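Local coordinates for protein ferulic acid esterase, AmCE1/Fae1A (PDB 5CXX) that probably hydrolyses feruloyl esters as a feruloyl esterase of the alpha/beta-hydrolase type, and binds ferulic acid in its pocket, at residues Y119-L129 and M157-I165. Sequence-based numbering, arbitrary orientation. Where two conformers were deposited one is given.
Sequences YKGYDNFINEL and MGARTSLYI. With FER (3-(4-hydroxy-3-methoxyphenyl)-2-propenoic acid), chain D.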
ATOM      1  N   TYR A 119     -16.838  -4.463  -2.444  1.00 19.17           N
ATOM      2  CA  TYR A 119     -15.574  -4.880  -1.861  1.00 17.99           C
ATOM      3  C   TYR A 119     -14.910  -6.045  -2.566  1.00 18.97           C
ATOM      4  O   TYR A 119     -13.662  -6.119  -2.536  1.00 19.01           O
ATOM      5  CB  TYR A 119     -15.811  -5.266  -0.384  1.00 18.89           C
ATOM      6  CG  TYR A 119     -16.516  -4.235   0.468  1.00 18.58           C
ATOM      7  CD1 TYR A 119     -16.459  -2.855   0.210  1.00 20.40           C
ATOM      8  CD2 TYR A 119     -17.210  -4.650   1.612  1.00 19.60           C
ATOM      9  CE1 TYR A 119     -17.123  -1.945   1.012  1.00 19.03           C
ATOM     10  CE2 TYR A 119     -17.831  -3.717   2.435  1.00 21.31           C
ATOM     11  CZ  TYR A 119     -17.783  -2.388   2.130  1.00 21.28           C
ATOM     12  OH  TYR A 119     -18.460  -1.489   2.933  1.00 22.63           O
ATOM     13  N   LYS A 120     -15.714  -6.974  -3.103  1.00 19.98           N
ATOM     14  CA  LYS A 120     -15.133  -8.170  -3.763  1.00 21.50           C
ATOM     15  C   LYS A 120     -14.110  -7.803  -4.849  1.00 19.01           C
ATOM     16  O   LYS A 120     -13.151  -8.532  -5.089  1.00 19.39           O
ATOM     17  CB  LYS A 120     -16.228  -9.028  -4.389  1.00 23.53           C
ATOM     18  CG  LYS A 120     -17.090  -9.722  -3.287  1.00 34.52           C
ATOM     19  CD  LYS A 120     -18.173 -10.526  -4.005  1.00 37.17           C
ATOM     20  CE  LYS A 120     -19.156 -11.150  -2.976  1.00 47.73           C
ATOM     21  NZ  LYS A 120     -20.291 -11.768  -3.712  1.00 51.68           N
ATOM     22  N   GLY A 121     -14.341  -6.681  -5.541  1.00 20.52           N
ATOM     23  CA  GLY A 121     -13.397  -6.236  -6.568  1.00 18.64           C
ATOM     24  C   GLY A 121     -12.039  -5.827  -6.033  1.00 18.80           C
ATOM     25  O   GLY A 121     -11.008  -6.061  -6.703  1.00 18.57           O
ATOM     26  N   TYR A 122     -12.007  -5.318  -4.811  1.00 18.33           N
ATOM     27  CA  TYR A 122     -10.750  -5.041  -4.156  1.00 18.47           C
ATOM     28  C   TYR A 122     -10.086  -6.342  -3.701  1.00 18.54           C
ATOM     29  O   TYR A 122      -8.851  -6.507  -3.785  1.00 18.85           O
ATOM     30  CB  TYR A 122     -10.959  -4.078  -2.907  1.00 17.41           C
ATOM     31  CG  TYR A 122     -11.270  -2.675  -3.384  1.00 17.23           C
ATOM     32  CD1 TYR A 122     -12.549  -2.344  -3.848  1.00 19.11           C
ATOM     33  CD2 TYR A 122     -10.242  -1.682  -3.356  1.00 23.12           C
ATOM     34  CE1 TYR A 122     -12.800  -1.025  -4.341  1.00 22.50           C
ATOM     35  CE2 TYR A 122     -10.511  -0.368  -3.827  1.00 23.56           C
ATOM     36  CZ  TYR A 122     -11.746  -0.090  -4.328  1.00 26.32           C
ATOM     37  OH  TYR A 122     -12.013   1.205  -4.808  1.00 27.80           O
ATOM     38  N   ASP A 123     -10.910  -7.255  -3.183  1.00 18.29           N
ATOM     39  CA  ASP A 123     -10.348  -8.564  -2.788  1.00 19.90           C
ATOM     40  C   ASP A 123      -9.695  -9.247  -3.970  1.00 22.82           C
ATOM     41  O   ASP A 123      -8.637  -9.900  -3.844  1.00 20.25           O
ATOM     42  CB  ASP A 123     -11.434  -9.497  -2.227  1.00 19.61           C
ATOM     43  CG  ASP A 123     -12.185  -8.904  -1.032  1.00 19.48           C
ATOM     44  OD1 ASP A 123     -11.569  -8.032  -0.367  1.00 20.08           O
ATOM     45  OD2 ASP A 123     -13.322  -9.350  -0.790  1.00 20.85           O
ATOM     46  N   ASN A 124     -10.272  -9.089  -5.165  1.00 18.44           N
ATOM     47  CA  ASN A 124      -9.758  -9.774  -6.326  1.00 17.90           C
ATOM     48  C   ASN A 124      -8.455  -9.187  -6.826  1.00 18.03           C
ATOM     49  O   ASN A 124      -7.794  -9.771  -7.708  1.00 18.03           O
ATOM     50  CB  ASN A 124     -10.836  -9.732  -7.463  1.00 17.72           C
ATOM     51  CG  ASN A 124     -10.600 -10.794  -8.491  1.00 20.53           C
ATOM     52  OD1 ASN A 124     -10.338 -11.969  -8.142  1.00 20.99           O
ATOM     53  ND2 ASN A 124     -10.780 -10.437  -9.768  1.00 20.87           N
ATOM     54  N   PHE A 125      -8.063  -8.041  -6.277  1.00 16.96           N
ATOM     55  CA  PHE A 125      -6.819  -7.412  -6.650  1.00 16.78           C
ATOM     56  C   PHE A 125      -5.605  -8.315  -6.351  1.00 16.04           C
ATOM     57  O   PHE A 125      -4.592  -8.182  -7.045  1.00 17.72           O
ATOM     58  CB  PHE A 125      -6.641  -6.051  -5.926  1.00 16.54           C
ATOM     59  CG  PHE A 125      -5.428  -5.305  -6.455  1.00 15.68           C
ATOM     60  CD1 PHE A 125      -5.466  -4.742  -7.737  1.00 16.83           C
ATOM     61  CD2 PHE A 125      -4.256  -5.223  -5.718  1.00 15.45           C
ATOM     62  CE1 PHE A 125      -4.331  -4.132  -8.279  1.00 18.53           C
ATOM     63  CE2 PHE A 125      -3.155  -4.614  -6.233  1.00 16.85           C
ATOM     64  CZ  PHE A 125      -3.172  -4.035  -7.519  1.00 16.30           C
ATOM     65  N   ILE A 126      -5.743  -9.256  -5.413  1.00 15.91           N
ATOM     66  CA  ILE A 126      -4.626 -10.203  -5.217  1.00 16.65           C
ATOM     67  C   ILE A 126      -4.304 -10.938  -6.525  1.00 18.61           C
ATOM     68  O   ILE A 126      -3.143 -11.112  -6.876  1.00 17.63           O
ATOM     69  CB  ILE A 126      -4.928 -11.186  -4.071  1.00 17.19           C
ATOM     70  CG1 ILE A 126      -3.682 -12.059  -3.782  1.00 17.41           C
ATOM     71  CG2 ILE A 126      -6.122 -12.136  -4.425  1.00 17.02           C
ATOM     72  CD1 ILE A 126      -3.868 -12.831  -2.429  1.00 18.78           C
ATOM     73  N   ASN A 127      -5.307 -11.257  -7.330  1.00 16.86           N
ATOM     74  CA  ASN A 127      -5.089 -11.919  -8.588  1.00 17.36           C
ATOM     75  C   ASN A 127      -4.552 -10.943  -9.670  1.00 18.26           C
ATOM     76  O   ASN A 127      -3.633 -11.291 -10.425  1.00 17.64           O
ATOM     77  CB  ASN A 127      -6.399 -12.594  -9.076  1.00 18.01           C
ATOM     78  CG  ASN A 127      -6.825 -13.677  -8.103  1.00 21.74           C
ATOM     79  OD1 ASN A 127      -5.978 -14.515  -7.769  1.00 22.57           O
ATOM     80  ND2 ASN A 127      -8.048 -13.618  -7.556  1.00 22.08           N
ATOM     81  N   GLU A 128      -5.103  -9.724  -9.686  1.00 17.86           N
ATOM     82  CA  GLU A 128      -4.615  -8.673 -10.626  1.00 17.46           C
ATOM     83  C   GLU A 128      -3.139  -8.394 -10.389  1.00 16.81           C
ATOM     84  O   GLU A 128      -2.356  -8.372 -11.339  1.00 16.55           O
ATOM     85  CB  GLU A 128      -5.430  -7.371 -10.429  1.00 17.64           C
ATOM     86  CG  GLU A 128      -4.968  -6.208 -11.348  1.00 17.19           C
ATOM     87  CD  GLU A 128      -5.234  -6.529 -12.827  1.00 20.05           C
ATOM     88  OE1 GLU A 128      -6.004  -7.477 -13.131  1.00 19.31           O
ATOM     89  OE2 GLU A 128      -4.646  -5.842 -13.692  1.00 19.34           O
ATOM     90  N   LEU A 129      -2.764  -8.274  -9.114  1.00 15.95           N
ATOM     91  CA  LEU A 129      -1.367  -7.915  -8.820  1.00 15.78           C
ATOM     92  C   LEU A 129      -0.427  -9.072  -9.250  1.00 16.35           C
ATOM     93  O   LEU A 129       0.583  -8.861  -9.923  1.00 17.31           O
ATOM     94  CB  LEU A 129      -1.243  -7.571  -7.320  1.00 16.00           C
ATOM     95  CG  LEU A 129       0.236  -7.270  -6.929  1.00 16.84           C
ATOM     96  CD1 LEU A 129       0.716  -5.956  -7.538  1.00 18.50           C
ATOM     97  CD2 LEU A 129       0.333  -7.211  -5.366  1.00 16.90           C
ATOM     98  N   MET A 157      -9.148   1.117   2.268  1.00 17.46           N
ATOM     99  CA  MET A 157      -9.376  -0.173   1.655  1.00 16.25           C
ATOM    100  C   MET A 157      -8.094  -0.746   1.013  1.00 17.62           C
ATOM    101  O   MET A 157      -7.901  -1.961   0.961  1.00 16.68           O
ATOM    102  CB  MET A 157     -10.489  -0.056   0.544  1.00 17.43           C
ATOM    103  CG  MET A 157     -10.994  -1.441   0.104  1.00 15.80           C
ATOM    104  SD  MET A 157     -12.042  -2.186   1.420  1.00 18.32           S
ATOM    105  CE  MET A 157     -12.612  -3.675   0.576  1.00 20.15           C
ATOM    106  N   GLY A 158      -7.247   0.133   0.479  1.00 15.46           N
ATOM    107  CA  GLY A 158      -5.981  -0.310  -0.154  1.00 15.35           C
ATOM    108  C   GLY A 158      -5.001  -0.837   0.911  1.00 15.63           C
ATOM    109  O   GLY A 158      -4.154  -1.676   0.587  1.00 15.97           O
ATOM    110  N   ALA A 159      -5.148  -0.357   2.138  1.00 15.92           N
ATOM    111  CA  ALA A 159      -4.335  -0.851   3.255  1.00 15.29           C
ATOM    112  C   ALA A 159      -4.855  -2.234   3.755  1.00 16.05           C
ATOM    113  O   ALA A 159      -4.049  -3.099   4.125  1.00 17.95           O
ATOM    114  CB  ALA A 159      -4.394   0.172   4.400  1.00 16.42           C
ATOM    115  N   ARG A 160      -6.172  -2.409   3.809  1.00 15.95           N
ATOM    116  CA  ARG A 160      -6.732  -3.729   4.036  1.00 16.38           C
ATOM    117  C   ARG A 160      -6.222  -4.713   2.987  1.00 16.17           C
ATOM    118  O   ARG A 160      -5.793  -5.842   3.315  1.00 17.05           O
ATOM    119  CB  ARG A 160      -8.281  -3.626   4.035  1.00 17.76           C
ATOM    120  CG  ARG A 160      -8.918  -4.900   3.483  1.00 18.51           C
ATOM    121  CD  ARG A 160     -10.467  -4.893   3.719  1.00 18.42           C
ATOM    122  NE  ARG A 160     -11.057  -5.826   2.776  1.00 19.79           N
ATOM    123  CZ  ARG A 160     -12.329  -6.236   2.896  1.00 20.80           C
ATOM    124  NH1 ARG A 160     -13.092  -5.819   3.921  1.00 18.35           N
ATOM    125  NH2 ARG A 160     -12.837  -7.057   1.969  1.00 18.89           N
ATOM    126  N   THR A 161      -6.215  -4.258   1.720  1.00 16.26           N
ATOM    127  CA  THR A 161      -5.834  -5.158   0.653  1.00 15.42           C
ATOM    128  C   THR A 161      -4.333  -5.449   0.744  1.00 15.47           C
ATOM    129  O   THR A 161      -3.897  -6.594   0.513  1.00 17.11           O
ATOM    130  CB  THR A 161      -6.199  -4.508  -0.724  1.00 15.17           C
ATOM    131  OG1 THR A 161      -7.641  -4.328  -0.706  1.00 18.23           O
ATOM    132  CG2 THR A 161      -5.796  -5.440  -1.897  1.00 19.30           C
ATOM    133  N   SER A 162      -3.538  -4.440   1.097  1.00 15.60           N
ATOM    134  CA  SER A 162      -2.083  -4.658   1.261  0.77 16.22           C
ATOM    135  C   SER A 162      -1.781  -5.662   2.367  1.00 17.84           C
ATOM    136  O   SER A 162      -0.899  -6.521   2.221  1.00 17.62           O
ATOM    137  CB  SER A 162      -1.362  -3.339   1.582  0.77 15.97           C
ATOM    138  OG  SER A 162      -1.405  -2.469   0.479  0.77 15.26           O
ATOM    139  N   LEU A 163      -2.507  -5.567   3.492  1.00 15.45           N
ATOM    140  CA  LEU A 163      -2.247  -6.509   4.583  1.00 17.20           C
ATOM    141  C   LEU A 163      -2.673  -7.932   4.196  1.00 16.82           C
ATOM    142  O   LEU A 163      -1.973  -8.904   4.502  1.00 18.69           O
ATOM    143  CB  LEU A 163      -3.042  -6.115   5.847  1.00 18.23           C
ATOM    144  CG  LEU A 163      -2.389  -4.966   6.602  1.00 19.63           C
ATOM    145  CD1 LEU A 163      -3.386  -4.365   7.663  1.00 19.93           C
ATOM    146  CD2 LEU A 163      -1.098  -5.447   7.339  1.00 20.38           C
ATOM    147  N   TYR A 164      -3.821  -8.034   3.512  1.00 17.42           N
ATOM    148  CA  TYR A 164      -4.308  -9.352   3.102  1.00 18.24           C
ATOM    149  C   TYR A 164      -3.280 -10.019   2.179  1.00 19.17           C
ATOM    150  O   TYR A 164      -2.912 -11.193   2.352  1.00 18.68           O
ATOM    151  CB  TYR A 164      -5.673  -9.168   2.409  1.00 18.63           C
ATOM    152  CG  TYR A 164      -6.228 -10.417   1.775  1.00 22.71           C
ATOM    153  CD1 TYR A 164      -6.534 -11.535   2.548  1.00 29.54           C
ATOM    154  CD2 TYR A 164      -6.536 -10.403   0.427  1.00 26.88           C
ATOM    155  CE1 TYR A 164      -7.084 -12.665   1.949  1.00 29.84           C
ATOM    156  CE2 TYR A 164      -7.104 -11.557  -0.191  1.00 37.07           C
ATOM    157  CZ  TYR A 164      -7.325 -12.667   0.592  1.00 39.26           C
ATOM    158  OH  TYR A 164      -7.902 -13.785   0.001  1.00 48.80           O
ATOM    159  N   ILE A 165      -2.869  -9.277   1.145  1.00 16.74           N
ATOM    160  CA  ILE A 165      -1.956  -9.872   0.183  1.00 17.70           C
ATOM    161  C   ILE A 165      -0.603 -10.116   0.829  1.00 19.56           C
ATOM    162  O   ILE A 165       0.065 -11.162   0.615  1.00 19.36           O
ATOM    163  CB  ILE A 165      -1.838  -8.970  -1.070  1.00 16.71           C
ATOM    164  CG1 ILE A 165      -3.177  -8.895  -1.824  1.00 15.60           C
ATOM    165  CG2 ILE A 165      -0.712  -9.546  -1.979  1.00 19.29           C
ATOM    166  CD1 ILE A 165      -3.158  -7.741  -2.888  1.00 16.84           C
TER
HETATM  167  C4  FER D 301     -16.206  -0.147   5.638  1.00 19.73           C
HETATM  168  C5  FER D 301     -15.909   1.220   5.912  1.00 21.99           C
HETATM  169  C6  FER D 301     -14.939   1.855   5.194  1.00 21.00           C
HETATM  170  C3  FER D 301     -15.423  -0.829   4.689  1.00 18.96           C
HETATM  171  C2  FER D 301     -14.463  -0.203   3.940  1.00 18.19           C
HETATM  172  C1  FER D 301     -14.200   1.130   4.200  1.00 19.78           C
HETATM  173  C10 FER D 301     -14.833  -2.842   3.747  1.00 21.00           C
HETATM  174  C7  FER D 301     -13.169   1.813   3.368  1.00 20.56           C
HETATM  175  C8  FER D 301     -13.032   3.146   3.262  1.00 18.94           C
HETATM  176  C9  FER D 301     -11.922   3.693   2.367  1.00 21.10           C
HETATM  177  O1  FER D 301     -11.143   2.941   1.701  1.00 19.87           O
HETATM  178  O2  FER D 301     -11.808   4.943   2.268  1.00 24.99           O
HETATM  179  O4  FER D 301     -17.148  -0.882   6.291  1.00 22.54           O
HETATM  180  O3  FER D 301     -15.777  -2.139   4.547  1.00 20.39           O
HETATM  181  O   HOH W   1      -9.727  -6.129   0.252  1.00 21.88           O
HETATM  182  O   HOH W   2     -15.018  -8.842   1.203  1.00 25.93           O
HETATM  183  O   HOH W   3      -9.508 -12.955  -2.913  1.00 49.50           O
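Arg160 and Asp123 meet almost coplanar, their guanidinium and carboxylate planes 7° apart, yet a single direct bond joins them: Arg160 NH2 donates to the syn lone pair of Asp123 OD1 (2.8 Å, N-H...O 168°). Two waters complete the link, one bridging Asp123 OD2 to NH2, the other accepting from Arg160 NE while donating to Asp123 OD1 and Thr161 OG1. With NH1 bonded to Pro183 O, the guanidinium is held against rotation, and Met157 CE sits 3.3 Å above the centre of its plane. Met157 CG, anti to the backbone N (chi1 -167°), lies over the Tyr122 face, 4.0 Å from the ring centroid; the bend at chi2 then brings methyl CE against Tyr119 CB (3.7 Å). The Tyr119 ring in turn covers the ferulate methoxy carbon C10, centred 3.3 Å above its plane, while its hydroxyl bonds Ser193. With an alanine in place of Tyr119, the methoxy group would probably lose the ring that covers it, and Ser193 OG its hydroxyl partner. Farther along, Ile165 CG1 packs on Ile126 CB (3.7 Å), the two side chains running antiparallel alongside one another. Met157 N donates to ferulate O1 (2.8 Å) at the start of helix 157-168, directly after Ser156 of the GxSxG pattern, and Leu65 N also bonds the ferulate; this is consistent with the nucleophile elbow and oxyanion hole of an alpha/beta-hydrolase.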